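Local coordinates for lipoprotein LpqN (Mycobacterium tuberculosis, PDB 6E5F) that supports cell envelope biogenesis and virulence as a lipid-binding lipoprotein that interacts with the periplasmic loop domains of the mycolate transporters MmpL3 and MmpL11, at residues A[70-75]-A[126-131]; A[91-96]-A[107-112]. All coordinates share one frame; numbering follows the deposited sequence. Where two conformers were deposited one is given.

How the interactions relate
From the N terminus, the chain passes helix 61-66 and enters strand 70-74, which pairs with the far end of strand 120-130 in interaction 1. This contact closes a loop that leaves at 75 and returns at 126. Interaction 2 lies wholly within that loop: segment 91-96 turns back after ten residues to meet 107-112, forming a small hairpin, so the two contacts nest and do not cross. Strand 106-109 is followed by strand 120-130, its neighbour in the same antiparallel sheet, and this links the two contacts. They lie on opposite sides of the chain's centre, their own centres 30 Å apart, and tie two distant regions to one sheet.

Interaction 1: A[70-75]-A[126-131]; sequences IQETPV and SKLTGD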
ATOM      1  N   ILE A  70     -15.415  -9.871  10.634  1.00 25.42           N
ATOM      2  CA  ILE A  70     -14.114 -10.037  10.000  1.00 23.76           C
ATOM      3  C   ILE A  70     -13.045  -9.821  11.055  1.00 24.03           C
ATOM      4  O   ILE A  70     -13.034  -8.791  11.739  1.00 28.42           O
ATOM      5  CB  ILE A  70     -13.918  -9.047   8.837  1.00 22.57           C
ATOM      6  CG1 ILE A  70     -14.970  -9.291   7.750  1.00 25.19           C
ATOM      7  CG2 ILE A  70     -12.513  -9.180   8.274  1.00 23.64           C
ATOM      8  CD1 ILE A  70     -15.003  -8.225   6.669  1.00 24.45           C
ATOM      9  N   GLN A  71     -12.149 -10.788  11.184  1.00 24.80           N
ATOM     10  CA  GLN A  71     -10.998 -10.677  12.061  1.00 28.68           C
ATOM     11  C   GLN A  71      -9.797 -10.242  11.235  1.00 27.48           C
ATOM     12  O   GLN A  71      -9.521 -10.820  10.179  1.00 24.83           O
ATOM     13  CB  GLN A  71     -10.717 -12.025  12.718  1.00 31.02           C
ATOM     14  CG  GLN A  71      -9.540 -12.021  13.660  1.00 37.11           C
ATOM     15  CD  GLN A  71      -9.256 -13.398  14.200  1.00 46.00           C
ATOM     16  OE1 GLN A  71      -9.603 -13.713  15.336  1.00 48.10           O
ATOM     17  NE2 GLN A  71      -8.625 -14.235  13.385  1.00 55.59           N
ATOM     18  N   GLU A  72      -9.097  -9.219  11.711  1.00 26.41           N
ATOM     19  CA  GLU A  72      -7.893  -8.715  11.067  1.00 24.84           C
ATOM     20  C   GLU A  72      -6.706  -8.941  11.989  1.00 27.76           C
ATOM     21  O   GLU A  72      -6.740  -8.545  13.160  1.00 31.52           O
ATOM     22  CB  GLU A  72      -8.019  -7.221  10.762  1.00 29.45           C
ATOM     23  CG  GLU A  72      -6.754  -6.616  10.173  1.00 29.90           C
ATOM     24  CD  GLU A  72      -6.875  -5.128   9.927  1.00 34.52           C
ATOM     25  OE1 GLU A  72      -6.182  -4.622   9.020  1.00 49.74           O
ATOM     26  OE2 GLU A  72      -7.661  -4.470  10.638  1.00 36.68           O
ATOM     27  N   THR A  73      -5.660  -9.568  11.460  1.00 25.84           N
ATOM     28  CA  THR A  73      -4.446  -9.771  12.223  0.58 32.26           C
ATOM     29  C   THR A  73      -3.245  -9.344  11.390  1.00 28.98           C
ATOM     30  O   THR A  73      -3.194  -9.584  10.178  1.00 24.89           O
ATOM     31  CB  THR A  73      -4.296 -11.233  12.673  0.58 36.88           C
ATOM     32  OG1 THR A  73      -4.215 -12.092  11.532  0.58 30.52           O
ATOM     33  CG2 THR A  73      -5.483 -11.650  13.543  0.58 39.78           C
ATOM     34  N   PRO A  74      -2.279  -8.666  12.005  1.00 27.88           N
ATOM     35  CA  PRO A  74      -1.091  -8.254  11.250  1.00 23.79           C
ATOM     36  C   PRO A  74      -0.266  -9.469  10.861  1.00 23.89           C
ATOM     37  O   PRO A  74      -0.216 -10.467  11.580  1.00 26.23           O
ATOM     38  CB  PRO A  74      -0.332  -7.367  12.243  1.00 30.50           C
ATOM     39  CG  PRO A  74      -0.735  -7.874  13.571  1.00 37.52           C
ATOM     40  CD  PRO A  74      -2.165  -8.316  13.434  1.00 35.56           C
ATOM     41  N   VAL A  75       0.382  -9.380   9.706  1.00 22.92           N
ATOM     42  CA  VAL A  75       1.204 -10.460   9.175  1.00 22.26           C
ATOM     43  C   VAL A  75       2.629  -9.952   9.025  1.00 22.96           C
ATOM     44  O   VAL A  75       2.849  -8.805   8.621  1.00 24.86           O
ATOM     45  CB  VAL A  75       0.666 -10.948   7.814  1.00 23.12           C
ATOM     46  CG1 VAL A  75       1.493 -12.109   7.300  1.00 22.06           C
ATOM     47  CG2 VAL A  75      -0.801 -11.327   7.928  1.00 25.13           C
ATOM     48  N   SER A 126      -1.956  -7.644   6.034  1.00 19.17           N
ATOM     49  CA  SER A 126      -2.959  -8.035   7.007  0.78 20.82           C
ATOM     50  C   SER A 126      -3.618  -9.328   6.551  1.00 18.88           C
ATOM     51  O   SER A 126      -3.711  -9.603   5.349  1.00 19.54           O
ATOM     52  CB  SER A 126      -4.036  -6.960   7.166  0.78 22.56           C
ATOM     53  OG  SER A 126      -3.463  -5.701   7.477  0.78 29.06           O
ATOM     54  N   LYS A 127      -4.075 -10.110   7.515  1.00 19.34           N
ATOM     55  CA  LYS A 127      -4.784 -11.356   7.274  1.00 19.33           C
ATOM     56  C   LYS A 127      -6.218 -11.148   7.733  1.00 20.95           C
ATOM     57  O   LYS A 127      -6.454 -10.810   8.899  1.00 21.96           O
ATOM     58  CB  LYS A 127      -4.137 -12.496   8.051  1.00 21.42           C
ATOM     59  CG  LYS A 127      -4.805 -13.849   7.853  1.00 23.28           C
ATOM     60  CD  LYS A 127      -4.101 -14.910   8.694  1.00 25.64           C
ATOM     61  CE  LYS A 127      -4.648 -16.296   8.437  1.00 31.15           C
ATOM     62  NZ  LYS A 127      -3.947 -17.311   9.275  1.00 34.07           N
ATOM     63  N   LEU A 128      -7.164 -11.327   6.816  1.00 19.23           N
ATOM     64  CA  LEU A 128      -8.580 -11.167   7.108  1.00 20.67           C
ATOM     65  C   LEU A 128      -9.254 -12.528   7.036  1.00 19.52           C
ATOM     66  O   LEU A 128      -9.090 -13.255   6.052  1.00 20.55           O
ATOM     67  CB  LEU A 128      -9.233 -10.220   6.098  1.00 19.94           C
ATOM     68  CG  LEU A 128      -8.583  -8.843   5.972  1.00 19.74           C
ATOM     69  CD1 LEU A 128      -9.378  -7.971   5.004  1.00 19.49           C
ATOM     70  CD2 LEU A 128      -8.463  -8.163   7.319  1.00 22.67           C
ATOM     71  N   THR A 129      -9.990 -12.878   8.084  1.00 20.94           N
ATOM     72  CA  THR A 129     -10.754 -14.115   8.115  1.00 19.80           C
ATOM     73  C   THR A 129     -12.183 -13.803   8.526  1.00 22.23           C
ATOM     74  O   THR A 129     -12.474 -12.759   9.115  1.00 25.40           O
ATOM     75  CB  THR A 129     -10.144 -15.137   9.086  1.00 27.57           C
ATOM     76  OG1 THR A 129      -9.994 -14.541  10.378  1.00 31.30           O
ATOM     77  CG2 THR A 129      -8.788 -15.606   8.581  1.00 30.93           C
ATOM     78  N   GLY A 130     -13.079 -14.729   8.203  1.00 23.69           N
ATOM     79  CA  GLY A 130     -14.472 -14.583   8.563  1.00 23.69           C
ATOM     80  C   GLY A 130     -15.336 -14.251   7.366  1.00 22.88           C
ATOM     81  O   GLY A 130     -15.182 -14.841   6.291  1.00 24.57           O
ATOM     82  N   ASP A 131     -16.247 -13.297   7.544  1.00 24.46           N
ATOM     83  CA  ASP A 131     -17.222 -12.941   6.510  1.00 27.41           C
ATOM     84  C   ASP A 131     -16.615 -11.884   5.585  1.00 22.17           C
ATOM     85  O   ASP A 131     -17.046 -10.735   5.531  1.00 26.65           O
ATOM     86  CB  ASP A 131     -18.506 -12.443   7.158  1.00 27.95           C
ATOM     87  CG  ASP A 131     -19.648 -12.313   6.173  1.00 34.09           C
ATOM     88  OD1 ASP A 131     -19.564 -12.913   5.082  1.00 32.59           O
ATOM     89  OD2 ASP A 131     -20.627 -11.607   6.490  1.00 38.57           O
TER
HETATM   90  O   HOH W   1      -7.300 -12.927  10.766  1.00 25.34           O
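Gln71 and Thr129 form one of the two hydrogen-bonded pairs by which strand 70-74 joins the end of strand 120-130 in the antiparallel sheet of this Mog1p/PsbP-clan domain. Gln71 N bonds Thr129 O at 2.9 Å, and Thr129 N returns a bond to Gln71 O; Thr73 and Lys127 repeat the reciprocal pattern. On the face carrying these four side chains, polar and long flexible residues suit the partly solvated surface. A water accepts a bond from Gln71 NE2 at 3.2 Å and donates one to Lys127 O at 2.9 Å. The water thus bridges the amide of Gln71 to the opposite backbone, and Lys127 O, which also accepts Thr73 N, has two donors. At the Ser126 end of the pairing, Val75 CG2 packs 3.5 Å from Lys127 CB, the two side chains crossing at about a right angle.

The other face is more apolar. Glu72 and Leu128 run side by side, and Leu128 CD2 lies 3.6 Å from Glu72 CB, so the methylenes of the acid cover the leucine while its carboxylate extends onward. Ile70 CG2 reaches Leu128 CB at 4.1 Å. Ile65 of helix 61-66 touches Ile70, Glu72 and Leu128, an apolar contact suited to branched Ile70 and Leu128 and to the methylenes of Glu72. Further out, Ser126 and Leu128 use their backbones to join Val198 and Val196 of strand 195-206. At the strand's end Gly130 adopts phi 107° and psi -136°, a conformation suited to a residue without a side chain. Just past it, Ile70 CD1 lies 3.4 Å from Asp131 O.

Interaction 2: A[91-96]-A[107-112]; sequences DDWRLL and IVYTQP
Trp93 and Tyr109 form a non-hydrogen-bonded pair in the antiparallel β hairpin of strands 93-96 and 106-109. Backbone bonds join the neighbouring pair: Arg94 N donates to Val108 O at 2.9 Å, and Val108 N donates to Arg94 O. Before the strand, Asp92 O accepts Thr110 N at 2.9 Å.

Aromatic contacts dominate one face. Tyr109 CB sits 4.0 Å from the centroid of the Trp93 six-membered ring, 4° off its normal, in a CH-pi contact. With its CG anti to the backbone N (chi1 -171°), the tyrosine swings its ring across the indole, CD1 over the rim of one face, its plane at 58° to the five-membered ring. Ile107 CD1 lies over the rim of the opposite indole face. Trp93 also packs on Thr212, Leu213 and Ala216 of helix 210-223, a buried setting that suits a large flat residue; the Ile107 side chain is about 8 Å from the bound trehalose glycolipid.

Aliphatic packing occupies the other face. Leu96 CD2 meets Val108 CG1 at 3.6 Å, while Arg94 runs its extended chain alongside the valine, leaving its charged end at the exposed surface. Val108 CG1 lies 3.6 Å above the guanidinium plane, offset toward its rim.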
ATOM      1  N   ASP A  91      17.036   0.463  -7.768  1.00 49.59           N
ATOM      2  CA  ASP A  91      18.341   1.095  -7.645  1.00 53.72           C
ATOM      3  C   ASP A  91      18.202   2.456  -6.974  1.00 47.18           C
ATOM      4  O   ASP A  91      17.236   3.187  -7.207  1.00 44.88           O
ATOM      5  CB  ASP A  91      18.977   1.253  -9.024  1.00 62.27           C
ATOM      6  CG  ASP A  91      19.372  -0.076  -9.637  1.00 69.25           C
ATOM      7  OD1 ASP A  91      19.718  -1.003  -8.874  1.00 67.49           O
ATOM      8  OD2 ASP A  91      19.338  -0.194 -10.880  1.00 76.18           O
ATOM      9  N   ASP A  92      19.175   2.784  -6.126  1.00 50.99           N
ATOM     10  CA  ASP A  92      19.220   4.008  -5.330  1.00 46.65           C
ATOM     11  C   ASP A  92      18.227   4.002  -4.173  1.00 43.52           C
ATOM     12  O   ASP A  92      18.135   5.003  -3.450  1.00 44.93           O
ATOM     13  CB  ASP A  92      19.050   5.284  -6.167  1.00 54.02           C
ATOM     14  CG  ASP A  92      20.183   5.486  -7.158  1.00 61.74           C
ATOM     15  OD1 ASP A  92      21.297   4.984  -6.898  1.00 59.23           O
ATOM     16  OD2 ASP A  92      19.959   6.146  -8.193  1.00 64.56           O
ATOM     17  N   TRP A  93      17.478   2.922  -3.975  1.00 37.16           N
ATOM     18  CA  TRP A  93      16.643   2.745  -2.798  1.00 33.72           C
ATOM     19  C   TRP A  93      17.284   1.709  -1.884  1.00 34.64           C
ATOM     20  O   TRP A  93      18.049   0.851  -2.336  1.00 35.93           O
ATOM     21  CB  TRP A  93      15.241   2.266  -3.184  1.00 31.34           C
ATOM     22  CG  TRP A  93      14.434   3.280  -3.938  1.00 33.51           C
ATOM     23  CD1 TRP A  93      14.656   3.725  -5.209  1.00 37.31           C
ATOM     24  CD2 TRP A  93      13.268   3.970  -3.470  1.00 29.24           C
ATOM     25  NE1 TRP A  93      13.705   4.651  -5.559  1.00 33.62           N
ATOM     26  CE2 TRP A  93      12.840   4.819  -4.510  1.00 29.29           C
ATOM     27  CE3 TRP A  93      12.545   3.953  -2.275  1.00 27.96           C
ATOM     28  CZ2 TRP A  93      11.725   5.640  -4.389  1.00 28.96           C
ATOM     29  CZ3 TRP A  93      11.439   4.769  -2.156  1.00 27.05           C
ATOM     30  CH2 TRP A  93      11.038   5.603  -3.208  1.00 29.20           C
ATOM     31  N   ARG A  94      16.980   1.800  -0.595  1.00 34.08           N
ATOM     32  CA  ARG A  94      17.475   0.837   0.378  1.00 39.44           C
ATOM     33  C   ARG A  94      16.305   0.180   1.096  1.00 41.95           C
ATOM     34  O   ARG A  94      15.248   0.786   1.292  1.00 34.99           O
ATOM     35  CB  ARG A  94      18.446   1.479   1.388  1.00 42.09           C
ATOM     36  CG  ARG A  94      17.806   2.211   2.568  1.00 54.67           C
ATOM     37  CD  ARG A  94      18.786   2.332   3.737  1.00 65.20           C
ATOM     38  NE  ARG A  94      18.100   2.528   5.014  1.00 66.08           N
ATOM     39  CZ  ARG A  94      17.917   3.705   5.609  1.00 67.35           C
ATOM     40  NH1 ARG A  94      18.372   4.824   5.058  1.00 74.66           N
ATOM     41  NH2 ARG A  94      17.277   3.761   6.768  1.00 71.60           N
ATOM     42  N   LEU A  95      16.516  -1.070   1.496  1.00 35.09           N
ATOM     43  CA  LEU A  95      15.477  -1.849   2.151  1.00 34.27           C
ATOM     44  C   LEU A  95      15.268  -1.365   3.582  1.00 33.38           C
ATOM     45  O   LEU A  95      16.225  -1.106   4.316  1.00 41.71           O
ATOM     46  CB  LEU A  95      15.894  -3.321   2.169  1.00 37.64           C
ATOM     47  CG  LEU A  95      14.858  -4.372   2.560  1.00 45.79           C
ATOM     48  CD1 LEU A  95      13.605  -4.250   1.713  1.00 51.78           C
ATOM     49  CD2 LEU A  95      15.464  -5.761   2.416  1.00 55.08           C
ATOM     50  N   LEU A  96      13.993  -1.243   3.976  1.00 32.10           N
ATOM     51  CA  LEU A  96      13.638  -0.921   5.351  1.00 32.42           C
ATOM     52  C   LEU A  96      13.188  -2.188   6.055  1.00 26.66           C
ATOM     53  O   LEU A  96      12.312  -2.892   5.537  1.00 29.02           O
ATOM     54  CB  LEU A  96      12.494   0.090   5.374  1.00 36.51           C
ATOM     55  CG  LEU A  96      12.787   1.511   4.886  1.00 35.09           C
ATOM     56  CD1 LEU A  96      11.520   2.351   4.944  1.00 41.83           C
ATOM     57  CD2 LEU A  96      13.892   2.152   5.704  1.00 44.42           C
ATOM     58  N   ILE A 107      10.853   0.477   1.464  1.00 28.45           N
ATOM     59  CA  ILE A 107      12.045   1.007   0.822  1.00 28.27           C
ATOM     60  C   ILE A 107      12.062   2.513   1.019  1.00 28.79           C
ATOM     61  O   ILE A 107      11.010   3.161   1.076  1.00 27.24           O
ATOM     62  CB  ILE A 107      12.112   0.645  -0.678  1.00 29.93           C
ATOM     63  CG1 ILE A 107      10.823   1.064  -1.388  1.00 26.03           C
ATOM     64  CG2 ILE A 107      12.366  -0.843  -0.852  1.00 29.98           C
ATOM     65  CD1 ILE A 107      10.862   0.881  -2.894  1.00 28.67           C
ATOM     66  N   VAL A 108      13.265   3.066   1.122  1.00 31.01           N
ATOM     67  CA  VAL A 108      13.473   4.502   1.245  1.00 27.70           C
ATOM     68  C   VAL A 108      14.510   4.922   0.213  1.00 33.30           C
ATOM     69  O   VAL A 108      15.460   4.182  -0.065  1.00 36.05           O
ATOM     70  CB  VAL A 108      13.909   4.900   2.670  1.00 33.13           C
ATOM     71  CG1 VAL A 108      15.203   4.200   3.060  1.00 37.95           C
ATOM     72  CG2 VAL A 108      14.069   6.407   2.777  1.00 38.86           C
ATOM     73  N   TYR A 109      14.316   6.103  -0.369  1.00 32.00           N
ATOM     74  CA  TYR A 109      15.227   6.619  -1.382  1.00 33.80           C
ATOM     75  C   TYR A 109      16.491   7.151  -0.715  1.00 34.04           C
ATOM     76  O   TYR A 109      16.419   7.891   0.271  1.00 36.23           O
ATOM     77  CB  TYR A 109      14.530   7.730  -2.166  1.00 33.91           C
ATOM     78  CG  TYR A 109      15.278   8.201  -3.393  1.00 34.35           C
ATOM     79  CD1 TYR A 109      15.595   7.320  -4.416  1.00 44.85           C
ATOM     80  CD2 TYR A 109      15.643   9.533  -3.538  1.00 34.51           C
ATOM     81  CE1 TYR A 109      16.272   7.745  -5.542  1.00 43.31           C
ATOM     82  CE2 TYR A 109      16.317   9.969  -4.662  1.00 42.03           C
ATOM     83  CZ  TYR A 109      16.627   9.071  -5.661  1.00 45.88           C
ATOM     84  OH  TYR A 109      17.299   9.500  -6.783  1.00 52.40           O
ATOM     85  N   THR A 110      17.650   6.779  -1.260  1.00 41.47           N
ATOM     86  CA  THR A 110      18.933   7.072  -0.633  1.00 41.41           C
ATOM     87  C   THR A 110      19.531   8.409  -1.056  1.00 46.67           C
ATOM     88  O   THR A 110      20.626   8.748  -0.596  1.00 49.77           O
ATOM     89  CB  THR A 110      19.942   5.954  -0.936  1.00 42.75           C
ATOM     90  OG1 THR A 110      20.217   5.923  -2.344  1.00 52.69           O
ATOM     91  CG2 THR A 110      19.400   4.607  -0.494  1.00 47.42           C
ATOM     92  N   GLN A 111      18.858   9.167  -1.916  1.00 42.47           N
ATOM     93  CA  GLN A 111      19.337  10.480  -2.353  1.00 45.50           C
ATOM     94  C   GLN A 111      18.222  11.510  -2.229  1.00 39.66           C
ATOM     95  O   GLN A 111      17.869  12.188  -3.198  1.00 43.85           O
ATOM     96  CB  GLN A 111      19.868  10.404  -3.782  1.00 53.43           C
ATOM     97  CG  GLN A 111      21.203   9.684  -3.891  1.00 64.30           C
ATOM     98  CD  GLN A 111      21.457   9.119  -5.273  1.00 73.59           C
ATOM     99  OE1 GLN A 111      20.657   9.303  -6.190  1.00 79.61           O
ATOM    100  NE2 GLN A 111      22.576   8.421  -5.428  1.00 74.40           N
ATOM    101  N   PRO A 112      17.656  11.665  -1.036  1.00 37.45           N
ATOM    102  CA  PRO A 112      16.546  12.606  -0.861  1.00 38.61           C
ATOM    103  C   PRO A 112      17.022  14.048  -0.835  1.00 42.23           C
ATOM    104  O   PRO A 112      18.130  14.363  -0.391  1.00 42.13           O
ATOM    105  CB  PRO A 112      15.976  12.212   0.507  1.00 37.02           C
ATOM    106  CG  PRO A 112      17.162  11.718   1.255  1.00 42.37           C
ATOM    107  CD  PRO A 112      18.033  11.020   0.236  1.00 41.51           C
TER